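Local coordinates for protein D-alanine--D-alanine ligase (PDB 3TQT) that joins two D-alanine molecules into D-alanyl-D-alanine at the cost of ATP, a step in building the peptidoglycan of the bacterial cell wall, at residues 26-29 against 30-34; 146-150 against 151-155; 277-280 against 281-285. All coordinates share one frame; numbering follows the deposited sequence.

Contact 1: 26-29 against 30-34; sequences KNIV and NTLDA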
ATOM      1  N   LYS A  26      17.619  -1.794  18.181  1.00 26.69           N
ATOM      2  CA  LYS A  26      18.390  -2.135  19.365  1.00 28.24           C
ATOM      3  C   LYS A  26      17.592  -1.844  20.628  1.00 24.16           C
ATOM      4  O   LYS A  26      17.587  -2.632  21.560  1.00 23.72           O
ATOM      5  CB  LYS A  26      19.725  -1.403  19.386  1.00 26.81           C
ATOM      6  CG  LYS A  26      20.719  -1.931  18.376  1.00 30.09           C
ATOM      7  CD  LYS A  26      22.020  -1.150  18.472  1.00 39.23           C
ATOM      8  CE  LYS A  26      23.065  -1.687  17.516  1.00 43.89           C
ATOM      9  NZ  LYS A  26      24.067  -2.525  18.220  1.00 33.90           N
ATOM     10  N   ASN A  27      16.906  -0.714  20.657  1.00 25.29           N
ATOM     11  CA  ASN A  27      16.113  -0.382  21.827  1.00 27.01           C
ATOM     12  C   ASN A  27      14.999  -1.392  22.018  1.00 22.30           C
ATOM     13  O   ASN A  27      14.743  -1.855  23.123  1.00 25.50           O
ATOM     14  CB  ASN A  27      15.507   1.015  21.697  1.00 31.48           C
ATOM     15  CG  ASN A  27      14.745   1.429  22.934  1.00 32.54           C
ATOM     16  OD1 ASN A  27      15.199   1.206  24.057  1.00 35.04           O
ATOM     17  ND2 ASN A  27      13.572   2.011  22.740  1.00 24.59           N
ATOM     18  N   ILE A  28      14.331  -1.721  20.923  1.00 18.98           N
ATOM     19  CA  ILE A  28      13.252  -2.687  20.976  1.00 21.51           C
ATOM     20  C   ILE A  28      13.791  -4.033  21.463  1.00 25.50           C
ATOM     21  O   ILE A  28      13.217  -4.660  22.352  1.00 23.57           O
ATOM     22  CB  ILE A  28      12.598  -2.829  19.600  1.00 20.97           C
ATOM     23  CG1 ILE A  28      11.767  -1.572  19.302  1.00 27.33           C
ATOM     24  CG2 ILE A  28      11.726  -4.098  19.537  1.00 21.11           C
ATOM     25  CD1 ILE A  28      11.303  -1.465  17.875  1.00 27.45           C
ATOM     26  N   VAL A  29      14.906  -4.466  20.886  1.00 22.26           N
ATOM     27  CA  VAL A  29      15.490  -5.757  21.266  1.00 23.02           C
ATOM     28  C   VAL A  29      15.909  -5.745  22.732  1.00 27.88           C
ATOM     29  O   VAL A  29      15.727  -6.717  23.455  1.00 24.80           O
ATOM     30  CB  VAL A  29      16.669  -6.130  20.363  1.00 23.01           C
ATOM     31  CG1 VAL A  29      17.515  -7.229  20.995  1.00 25.49           C
ATOM     32  CG2 VAL A  29      16.135  -6.572  18.994  1.00 24.15           C
ATOM     33  N   ASN A  30      16.442  -4.617  23.170  1.00 26.72           N
ATOM     34  CA  ASN A  30      16.879  -4.469  24.550  1.00 26.03           C
ATOM     35  C   ASN A  30      15.707  -4.398  25.523  1.00 27.28           C
ATOM     36  O   ASN A  30      15.844  -4.699  26.708  1.00 29.41           O
ATOM     37  CB  ASN A  30      17.735  -3.206  24.685  1.00 24.31           C
ATOM     38  CG  ASN A  30      18.448  -3.132  26.014  1.00 38.32           C
ATOM     39  OD1 ASN A  30      18.981  -4.131  26.488  1.00 34.66           O
ATOM     40  ND2 ASN A  30      18.452  -1.952  26.630  1.00 33.06           N
ATOM     41  N   THR A  31      14.549  -4.005  25.010  1.00 25.97           N
ATOM     42  CA  THR A  31      13.407  -3.700  25.860  1.00 24.61           C
ATOM     43  C   THR A  31      12.325  -4.782  25.836  1.00 27.52           C
ATOM     44  O   THR A  31      11.527  -4.881  26.771  1.00 29.72           O
ATOM     45  CB  THR A  31      12.819  -2.317  25.488  1.00 29.85           C
ATOM     46  OG1 THR A  31      13.846  -1.321  25.646  1.00 32.33           O
ATOM     47  CG2 THR A  31      11.662  -1.964  26.383  1.00 33.22           C
ATOM     48  N   LEU A  32      12.294  -5.594  24.780  1.00 25.98           N
ATOM     49  CA  LEU A  32      11.367  -6.733  24.724  1.00 25.95           C
ATOM     50  C   LEU A  32      11.517  -7.665  25.933  1.00 27.78           C
ATOM     51  O   LEU A  32      12.618  -8.086  26.281  1.00 28.50           O
ATOM     52  CB  LEU A  32      11.546  -7.536  23.433  1.00 22.21           C
ATOM     53  CG  LEU A  32      10.950  -6.907  22.173  1.00 24.34           C
ATOM     54  CD1 LEU A  32      11.470  -7.606  20.929  1.00 28.18           C
ATOM     55  CD2 LEU A  32       9.436  -6.968  22.229  1.00 23.85           C
ATOM     56  N   ASP A  33      10.386  -7.998  26.544  1.00 25.27           N
ATOM     57  CA  ASP A  33      10.367  -8.793  27.766  1.00 25.00           C
ATOM     58  C   ASP A  33      11.000 -10.159  27.492  1.00 27.62           C
ATOM     59  O   ASP A  33      10.419 -10.991  26.821  1.00 26.56           O
ATOM     60  CB  ASP A  33       8.920  -8.935  28.237  1.00 23.60           C
ATOM     61  CG  ASP A  33       8.795  -9.634  29.572  1.00 31.62           C
ATOM     62  OD1 ASP A  33       9.730 -10.358  29.957  1.00 32.41           O
ATOM     63  OD2 ASP A  33       7.751  -9.450  30.229  1.00 33.85           O
ATOM     64  N   ALA A  34      12.207 -10.375  27.996  1.00 33.57           N
ATOM     65  CA  ALA A  34      12.931 -11.621  27.747  1.00 34.52           C
ATOM     66  C   ALA A  34      12.176 -12.864  28.239  1.00 37.75           C
ATOM     67  O   ALA A  34      12.427 -13.973  27.771  1.00 33.71           O
ATOM     68  CB  ALA A  34      14.309 -11.556  28.378  1.00 35.32           C
TER
HETATM   69  O   HOH W   1      17.576   0.249  25.038  1.00 34.78           O
HETATM   70  O   HOH W   2      15.261  -8.063  25.779  1.00 32.55           O
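Lys26 O takes Asn30 N at 2.8 Å in a regular helical bond, while Ile28 O accepts both Thr31 N and Leu32 N as helix 18-31 runs out and the chain leaves helical angles at Leu32. The bond from Leu32 N (2.8 Å) is nearly in line with the carbonyl, that from Thr31 N stands above its plane. Thr31 turns its hydroxyl back along the helix: with OG1 beside its own backbone N (chi1 -59°), OG1 donates to Asn27 O at 2.7 Å. Asn27 OD1 receives a water that also accepts from Asn30 ND2, bridging the two amides, and Asn27 ND2 binds Phe323 O. On the buried side Ile28 and Leu32 run alongside each other in the same direction, CG2 of Ile28 3.8 Å from CD1 of Leu32. Val29 and Leu32 pack on strand 37-44, which closes the beta-alpha-beta unit 5-12, 18-31, 37-44. A second water, 2.7 Å from both Val29 O and Leu32 O, donates to each. At the helix end, then, two N-H groups meet Ile28 O, the Thr31 hydroxyl adds a bond to Asn27 O and one water meets Val29 O, while Ile28, Val29 and Leu32 are buried.

Contact 2: 146-150 against 151-155; sequences TVLRA and GGIPV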
ATOM      1  N   THR A 146      -4.975  14.264   1.800  1.00 17.34           N
ATOM      2  CA  THR A 146      -6.169  14.161   0.980  1.00 17.07           C
ATOM      3  C   THR A 146      -7.221  13.381   1.756  1.00 20.34           C
ATOM      4  O   THR A 146      -8.384  13.780   1.840  1.00 18.85           O
ATOM      5  CB  THR A 146      -5.872  13.409  -0.328  1.00 23.94           C
ATOM      6  OG1 THR A 146      -4.977  14.189  -1.125  1.00 25.51           O
ATOM      7  CG2 THR A 146      -7.158  13.157  -1.114  1.00 23.69           C
ATOM      8  N   VAL A 147      -6.801  12.259   2.325  1.00 17.89           N
ATOM      9  CA  VAL A 147      -7.724  11.390   3.030  1.00 20.50           C
ATOM     10  C   VAL A 147      -8.210  12.077   4.307  1.00 23.27           C
ATOM     11  O   VAL A 147      -9.406  12.059   4.613  1.00 17.72           O
ATOM     12  CB  VAL A 147      -7.079  10.025   3.318  1.00 22.97           C
ATOM     13  CG1 VAL A 147      -7.941   9.219   4.264  1.00 23.86           C
ATOM     14  CG2 VAL A 147      -6.838   9.275   1.994  1.00 19.78           C
ATOM     15  N   LEU A 148      -7.291  12.713   5.032  1.00 22.41           N
ATOM     16  CA  LEU A 148      -7.659  13.402   6.266  1.00 20.46           C
ATOM     17  C   LEU A 148      -8.639  14.524   5.996  1.00 18.80           C
ATOM     18  O   LEU A 148      -9.677  14.632   6.653  1.00 22.27           O
ATOM     19  CB  LEU A 148      -6.426  13.954   6.978  1.00 17.98           C
ATOM     20  CG  LEU A 148      -5.492  12.859   7.509  1.00 19.70           C
ATOM     21  CD1 LEU A 148      -4.236  13.482   8.129  1.00 18.05           C
ATOM     22  CD2 LEU A 148      -6.238  11.984   8.503  1.00 21.52           C
ATOM     23  N   ARG A 149      -8.313  15.363   5.023  1.00 19.76           N
ATOM     24  CA  ARG A 149      -9.164  16.515   4.758  1.00 21.22           C
ATOM     25  C   ARG A 149     -10.542  16.089   4.256  1.00 17.06           C
ATOM     26  O   ARG A 149     -11.550  16.686   4.623  1.00 21.63           O
ATOM     27  CB  ARG A 149      -8.505  17.461   3.763  1.00 23.84           C
ATOM     28  CG  ARG A 149      -9.365  18.643   3.444  1.00 26.07           C
ATOM     29  CD  ARG A 149      -9.145  19.072   2.017  1.00 38.95           C
ATOM     30  NE  ARG A 149      -8.125  20.100   1.815  1.00 43.15           N
ATOM     31  CZ  ARG A 149      -7.497  20.788   2.762  1.00 40.21           C
ATOM     32  NH1 ARG A 149      -7.754  20.582   4.038  1.00 41.52           N
ATOM     33  NH2 ARG A 149      -6.603  21.706   2.416  1.00 30.24           N
ATOM     34  N   ALA A 150     -10.580  15.048   3.430  1.00 22.45           N
ATOM     35  CA  ALA A 150     -11.848  14.522   2.938  1.00 22.56           C
ATOM     36  C   ALA A 150     -12.726  14.096   4.098  1.00 25.18           C
ATOM     37  O   ALA A 150     -13.946  14.196   4.031  1.00 26.39           O
ATOM     38  CB  ALA A 150     -11.612  13.352   1.998  1.00 21.50           C
ATOM     39  N   GLY A 151     -12.105  13.615   5.167  1.00 20.43           N
ATOM     40  CA  GLY A 151     -12.852  13.182   6.335  1.00 27.56           C
ATOM     41  C   GLY A 151     -13.068  14.279   7.362  1.00 30.51           C
ATOM     42  O   GLY A 151     -13.515  14.011   8.474  1.00 32.92           O
ATOM     43  N   GLY A 152     -12.738  15.513   6.993  1.00 28.44           N
ATOM     44  CA  GLY A 152     -12.953  16.650   7.869  1.00 31.36           C
ATOM     45  C   GLY A 152     -11.870  16.906   8.901  1.00 31.81           C
ATOM     46  O   GLY A 152     -12.055  17.718   9.807  1.00 29.75           O
ATOM     47  N   ILE A 153     -10.737  16.223   8.788  1.00 19.65           N
ATOM     48  CA  ILE A 153      -9.653  16.490   9.721  1.00 22.11           C
ATOM     49  C   ILE A 153      -8.824  17.682   9.262  1.00 23.12           C
ATOM     50  O   ILE A 153      -8.428  17.767   8.107  1.00 23.36           O
ATOM     51  CB  ILE A 153      -8.795  15.238   9.986  1.00 27.87           C
ATOM     52  CG1 ILE A 153      -9.604  14.259  10.848  1.00 35.79           C
ATOM     53  CG2 ILE A 153      -7.485  15.606  10.679  1.00 25.59           C
ATOM     54  CD1 ILE A 153      -8.971  12.916  11.028  1.00 32.01           C
ATOM     55  N   PRO A 154      -8.588  18.628  10.173  1.00 27.35           N
ATOM     56  CA  PRO A 154      -7.850  19.858   9.857  1.00 30.54           C
ATOM     57  C   PRO A 154      -6.411  19.506   9.525  1.00 25.26           C
ATOM     58  O   PRO A 154      -5.771  18.844  10.341  1.00 23.10           O
ATOM     59  CB  PRO A 154      -7.888  20.646  11.171  1.00 36.36           C
ATOM     60  CG  PRO A 154      -8.938  19.970  12.015  1.00 39.59           C
ATOM     61  CD  PRO A 154      -8.949  18.538  11.597  1.00 29.56           C
ATOM     62  N   VAL A 155      -5.918  19.905   8.353  1.00 20.12           N
ATOM     63  CA  VAL A 155      -4.512  19.666   8.021  1.00 19.56           C
ATOM     64  C   VAL A 155      -3.836  20.941   7.523  1.00 22.80           C
ATOM     65  O   VAL A 155      -4.495  21.874   7.064  1.00 19.56           O
ATOM     66  CB  VAL A 155      -4.344  18.561   6.944  1.00 19.70           C
ATOM     67  CG1 VAL A 155      -5.035  17.286   7.391  1.00 19.35           C
ATOM     68  CG2 VAL A 155      -4.921  19.035   5.626  1.00 24.01           C
TER
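Leu148 O is gripped by two backbone donors, Ile153 N at 2.9 Å and, weakly, Gly151 N, where helix 141-150 ends in a Schellman motif. Ile153 N reaches back over the turn and stands above the carbonyl plane, 40° out of it. The second bond of the motif, Gly152 N to Arg149 O at 2.9 Å, is nested inside the first. Gly152 is the C-prime residue: its positive phi of 84° reverses the chain, a conformation in which a side chain would press on the preceding carbonyl. One step earlier Gly151 N still makes a helical bond to Val147 O, longer at 3.2 Å.

The reversal brings Ile153 and Val155 against the last turn of the helix. Leu148 meets both at a slant: its CD2 lies 3.8 Å from Ile153 CD1, and its CB touches Val155 CG1 at 3.6 Å. All three side chains are buried. Leu148 with Ile153 is the hydrophobic contact that accompanies a Schellman motif, between the C3 and C-double-prime residues, and Val155 adds to it. Both also pack on Val314 of strand 312-318 and on Ala290 of helix 277-293, while Pro154 pairs through its backbone with Val314; together these fasten the helix end to the ATP-grasp core. Elsewhere on the helix Thr146, Val147 and Ala150 pack on the second subunit, Val147 on Leu143 of that chain.

Arg149 leaves the helix with CG anti to its backbone N (chi1 179°), then bends at chi2 and chi3, which brings the guanidinium up to Val155, the two side chains crossing at about a right angle. NH2 forms a salt bridge with Asp157, and NH1 rests 3.6 Å from the methyl CG2 of Val155.

Contact 3: 277-280 against 281-285; sequences ESVT and KQIQQ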
ATOM      1  N   GLU A 277      -5.955  22.574  28.514  1.00 50.04           N
ATOM      2  CA  GLU A 277      -6.723  21.342  28.599  1.00 55.49           C
ATOM      3  C   GLU A 277      -7.428  21.106  27.271  1.00 51.36           C
ATOM      4  O   GLU A 277      -7.444  19.989  26.753  1.00 53.51           O
ATOM      5  CB  GLU A 277      -7.743  21.432  29.736  1.00 62.28           C
ATOM      6  CG  GLU A 277      -7.719  20.252  30.698  1.00 72.15           C
ATOM      7  CD  GLU A 277      -7.980  20.669  32.140  1.00 77.51           C
ATOM      8  OE1 GLU A 277      -8.057  21.887  32.410  1.00 79.00           O
ATOM      9  OE2 GLU A 277      -8.100  19.776  33.006  1.00 76.03           O
ATOM     10  N   SER A 278      -7.997  22.175  26.718  1.00 46.42           N
ATOM     11  CA  SER A 278      -8.699  22.106  25.440  1.00 46.98           C
ATOM     12  C   SER A 278      -7.812  21.641  24.286  1.00 40.97           C
ATOM     13  O   SER A 278      -8.187  20.749  23.522  1.00 36.05           O
ATOM     14  CB  SER A 278      -9.307  23.464  25.086  1.00 48.80           C
ATOM     15  OG  SER A 278      -9.761  23.463  23.741  1.00 52.96           O
ATOM     16  N   VAL A 279      -6.649  22.263  24.140  1.00 37.93           N
ATOM     17  CA  VAL A 279      -5.770  21.936  23.030  1.00 36.94           C
ATOM     18  C   VAL A 279      -5.242  20.516  23.175  1.00 35.45           C
ATOM     19  O   VAL A 279      -5.215  19.760  22.206  1.00 33.39           O
ATOM     20  CB  VAL A 279      -4.622  22.954  22.884  1.00 35.51           C
ATOM     21  CG1 VAL A 279      -3.573  22.442  21.915  1.00 31.55           C
ATOM     22  CG2 VAL A 279      -5.176  24.281  22.403  1.00 42.41           C
ATOM     23  N   THR A 280      -4.843  20.146  24.390  1.00 34.90           N
ATOM     24  CA  THR A 280      -4.389  18.786  24.655  1.00 31.36           C
ATOM     25  C   THR A 280      -5.438  17.783  24.204  1.00 36.02           C
ATOM     26  O   THR A 280      -5.132  16.823  23.494  1.00 36.74           O
ATOM     27  CB  THR A 280      -4.116  18.560  26.150  1.00 35.04           C
ATOM     28  OG1 THR A 280      -3.039  19.401  26.575  1.00 39.53           O
ATOM     29  CG2 THR A 280      -3.741  17.110  26.405  1.00 39.97           C
ATOM     30  N   LYS A 281      -6.679  18.012  24.625  1.00 32.53           N
ATOM     31  CA  LYS A 281      -7.784  17.135  24.270  1.00 37.24           C
ATOM     32  C   LYS A 281      -7.986  17.054  22.761  1.00 35.94           C
ATOM     33  O   LYS A 281      -8.287  15.989  22.229  1.00 31.29           O
ATOM     34  CB  LYS A 281      -9.081  17.597  24.941  1.00 43.49           C
ATOM     35  CG  LYS A 281      -9.093  17.443  26.458  1.00 59.52           C
ATOM     36  CD  LYS A 281      -8.841  16.001  26.879  1.00 65.09           C
ATOM     37  CE  LYS A 281      -8.976  15.837  28.389  1.00 70.87           C
ATOM     38  NZ  LYS A 281      -8.823  14.414  28.823  1.00 71.48           N
ATOM     39  N   GLN A 282      -7.830  18.182  22.074  1.00 31.25           N
ATOM     40  CA  GLN A 282      -8.015  18.206  20.626  1.00 29.28           C
ATOM     41  C   GLN A 282      -6.929  17.390  19.950  1.00 27.26           C
ATOM     42  O   GLN A 282      -7.206  16.544  19.103  1.00 30.30           O
ATOM     43  CB  GLN A 282      -7.972  19.628  20.094  1.00 36.85           C
ATOM     44  CG  GLN A 282      -9.230  20.419  20.305  1.00 43.42           C
ATOM     45  CD  GLN A 282      -9.081  21.820  19.758  1.00 41.92           C
ATOM     46  OE1 GLN A 282      -8.912  22.014  18.553  1.00 40.39           O
ATOM     47  NE2 GLN A 282      -9.113  22.806  20.645  1.00 43.42           N
ATOM     48  N   ILE A 283      -5.686  17.661  20.326  1.00 26.37           N
ATOM     49  CA  ILE A 283      -4.561  16.912  19.795  1.00 28.25           C
ATOM     50  C   ILE A 283      -4.808  15.408  19.939  1.00 30.43           C
ATOM     51  O   ILE A 283      -4.661  14.641  18.992  1.00 23.39           O
ATOM     52  CB  ILE A 283      -3.265  17.323  20.501  1.00 29.85           C
ATOM     53  CG1 ILE A 283      -2.920  18.773  20.122  1.00 30.43           C
ATOM     54  CG2 ILE A 283      -2.138  16.361  20.129  1.00 27.74           C
ATOM     55  CD1 ILE A 283      -1.784  19.369  20.905  1.00 36.19           C
ATOM     56  N   GLN A 284      -5.202  14.987  21.129  1.00 27.02           N
ATOM     57  CA  GLN A 284      -5.417  13.571  21.366  1.00 29.59           C
ATOM     58  C   GLN A 284      -6.571  13.034  20.520  1.00 26.77           C
ATOM     59  O   GLN A 284      -6.454  11.967  19.913  1.00 25.96           O
ATOM     60  CB  GLN A 284      -5.619  13.300  22.858  1.00 28.80           C
ATOM     61  CG  GLN A 284      -4.326  13.447  23.653  1.00 33.66           C
ATOM     62  CD  GLN A 284      -4.547  13.411  25.148  1.00 38.88           C
ATOM     63  OE1 GLN A 284      -5.475  14.027  25.665  1.00 35.73           O
ATOM     64  NE2 GLN A 284      -3.695  12.681  25.850  1.00 38.26           N
ATOM     65  N   GLN A 285      -7.670  13.780  20.443  1.00 25.47           N
ATOM     66  CA  GLN A 285      -8.824  13.264  19.719  1.00 26.56           C
ATOM     67  C   GLN A 285      -8.579  13.207  18.222  1.00 23.67           C
ATOM     68  O   GLN A 285      -8.974  12.247  17.561  1.00 28.93           O
ATOM     69  CB  GLN A 285     -10.088  14.063  19.999  1.00 25.49           C
ATOM     70  CG  GLN A 285     -11.325  13.410  19.383  1.00 37.16           C
ATOM     71  CD  GLN A 285     -11.630  12.040  19.986  1.00 40.27           C
ATOM     72  OE1 GLN A 285     -11.989  11.942  21.157  1.00 39.90           O
ATOM     73  NE2 GLN A 285     -11.480  10.976  19.185  1.00 35.71           N
TER
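Ser278 and Gln282 join one turn apart on the first turns of helix 277-293: Gln282 NE2 donates to Ser278 OG at 3.2 Å, with the hydroxyl oxygen only 6° out of the amide plane. Ser278 OG is swung back beside its own carbonyl carbon (chi1 169°), which tips it toward the following turn, and the extended chain of Gln282 comes back alongside to meet it. One position on, Val279 and Ile283 are buried and slant past each other, CG1 of the valine 3.7 Å from CD1 of the isoleucine. The methyl CG2 of Thr280 lies 3.6 Å from Gln284 OE1, the two side chains running side by side.

Regular i to i+4 backbone bonds hold these pairs in step; that from Ile283 N to Val279 O, 2.9 Å long, is straight at 180°. Farther out, Thr280 OG1 binds Ser276 O just before the helix, and Ser276 OG accepts from Val279 N. Gln284 NE2 is held by Ser243 O of strand 241-249. Ile283 packs on Val312, Cys232 and Ile230, the last within the predicted ATP-binding set of residues.

The helix is thus divided by chemistry: the aliphatic pair seats it on the sheet of the ATP-grasp domain, Gln284 ties its flank to the strand 241-249, and the serine-glutamine bond links successive turns, Ser278 being exposed and Gln282 partly so.

Contacts 1, 2 and 3 follow one another along the chain. Contact 1 ends helix 18-31 in the N-terminal region, whereas contacts 2 and 3 belong to the ATP-grasp part. Centres of contacts 1 and 2 lie about 36 Å apart, on opposite sides of the chain's centre; those of contacts 1 and 3 are about 31 Å apart. Contacts 2 and 3 are neighbours, about 17 Å between centres and 7 Å between nearest atoms. Helix 277-293 connects them: its start is contact 3, and its later residues pack on Leu148 and Ile153 of contact 2. Both lean on strand 312-318, and so probably help to set the strand that carries the predicted magnesium ligands Glu316 and Asn318.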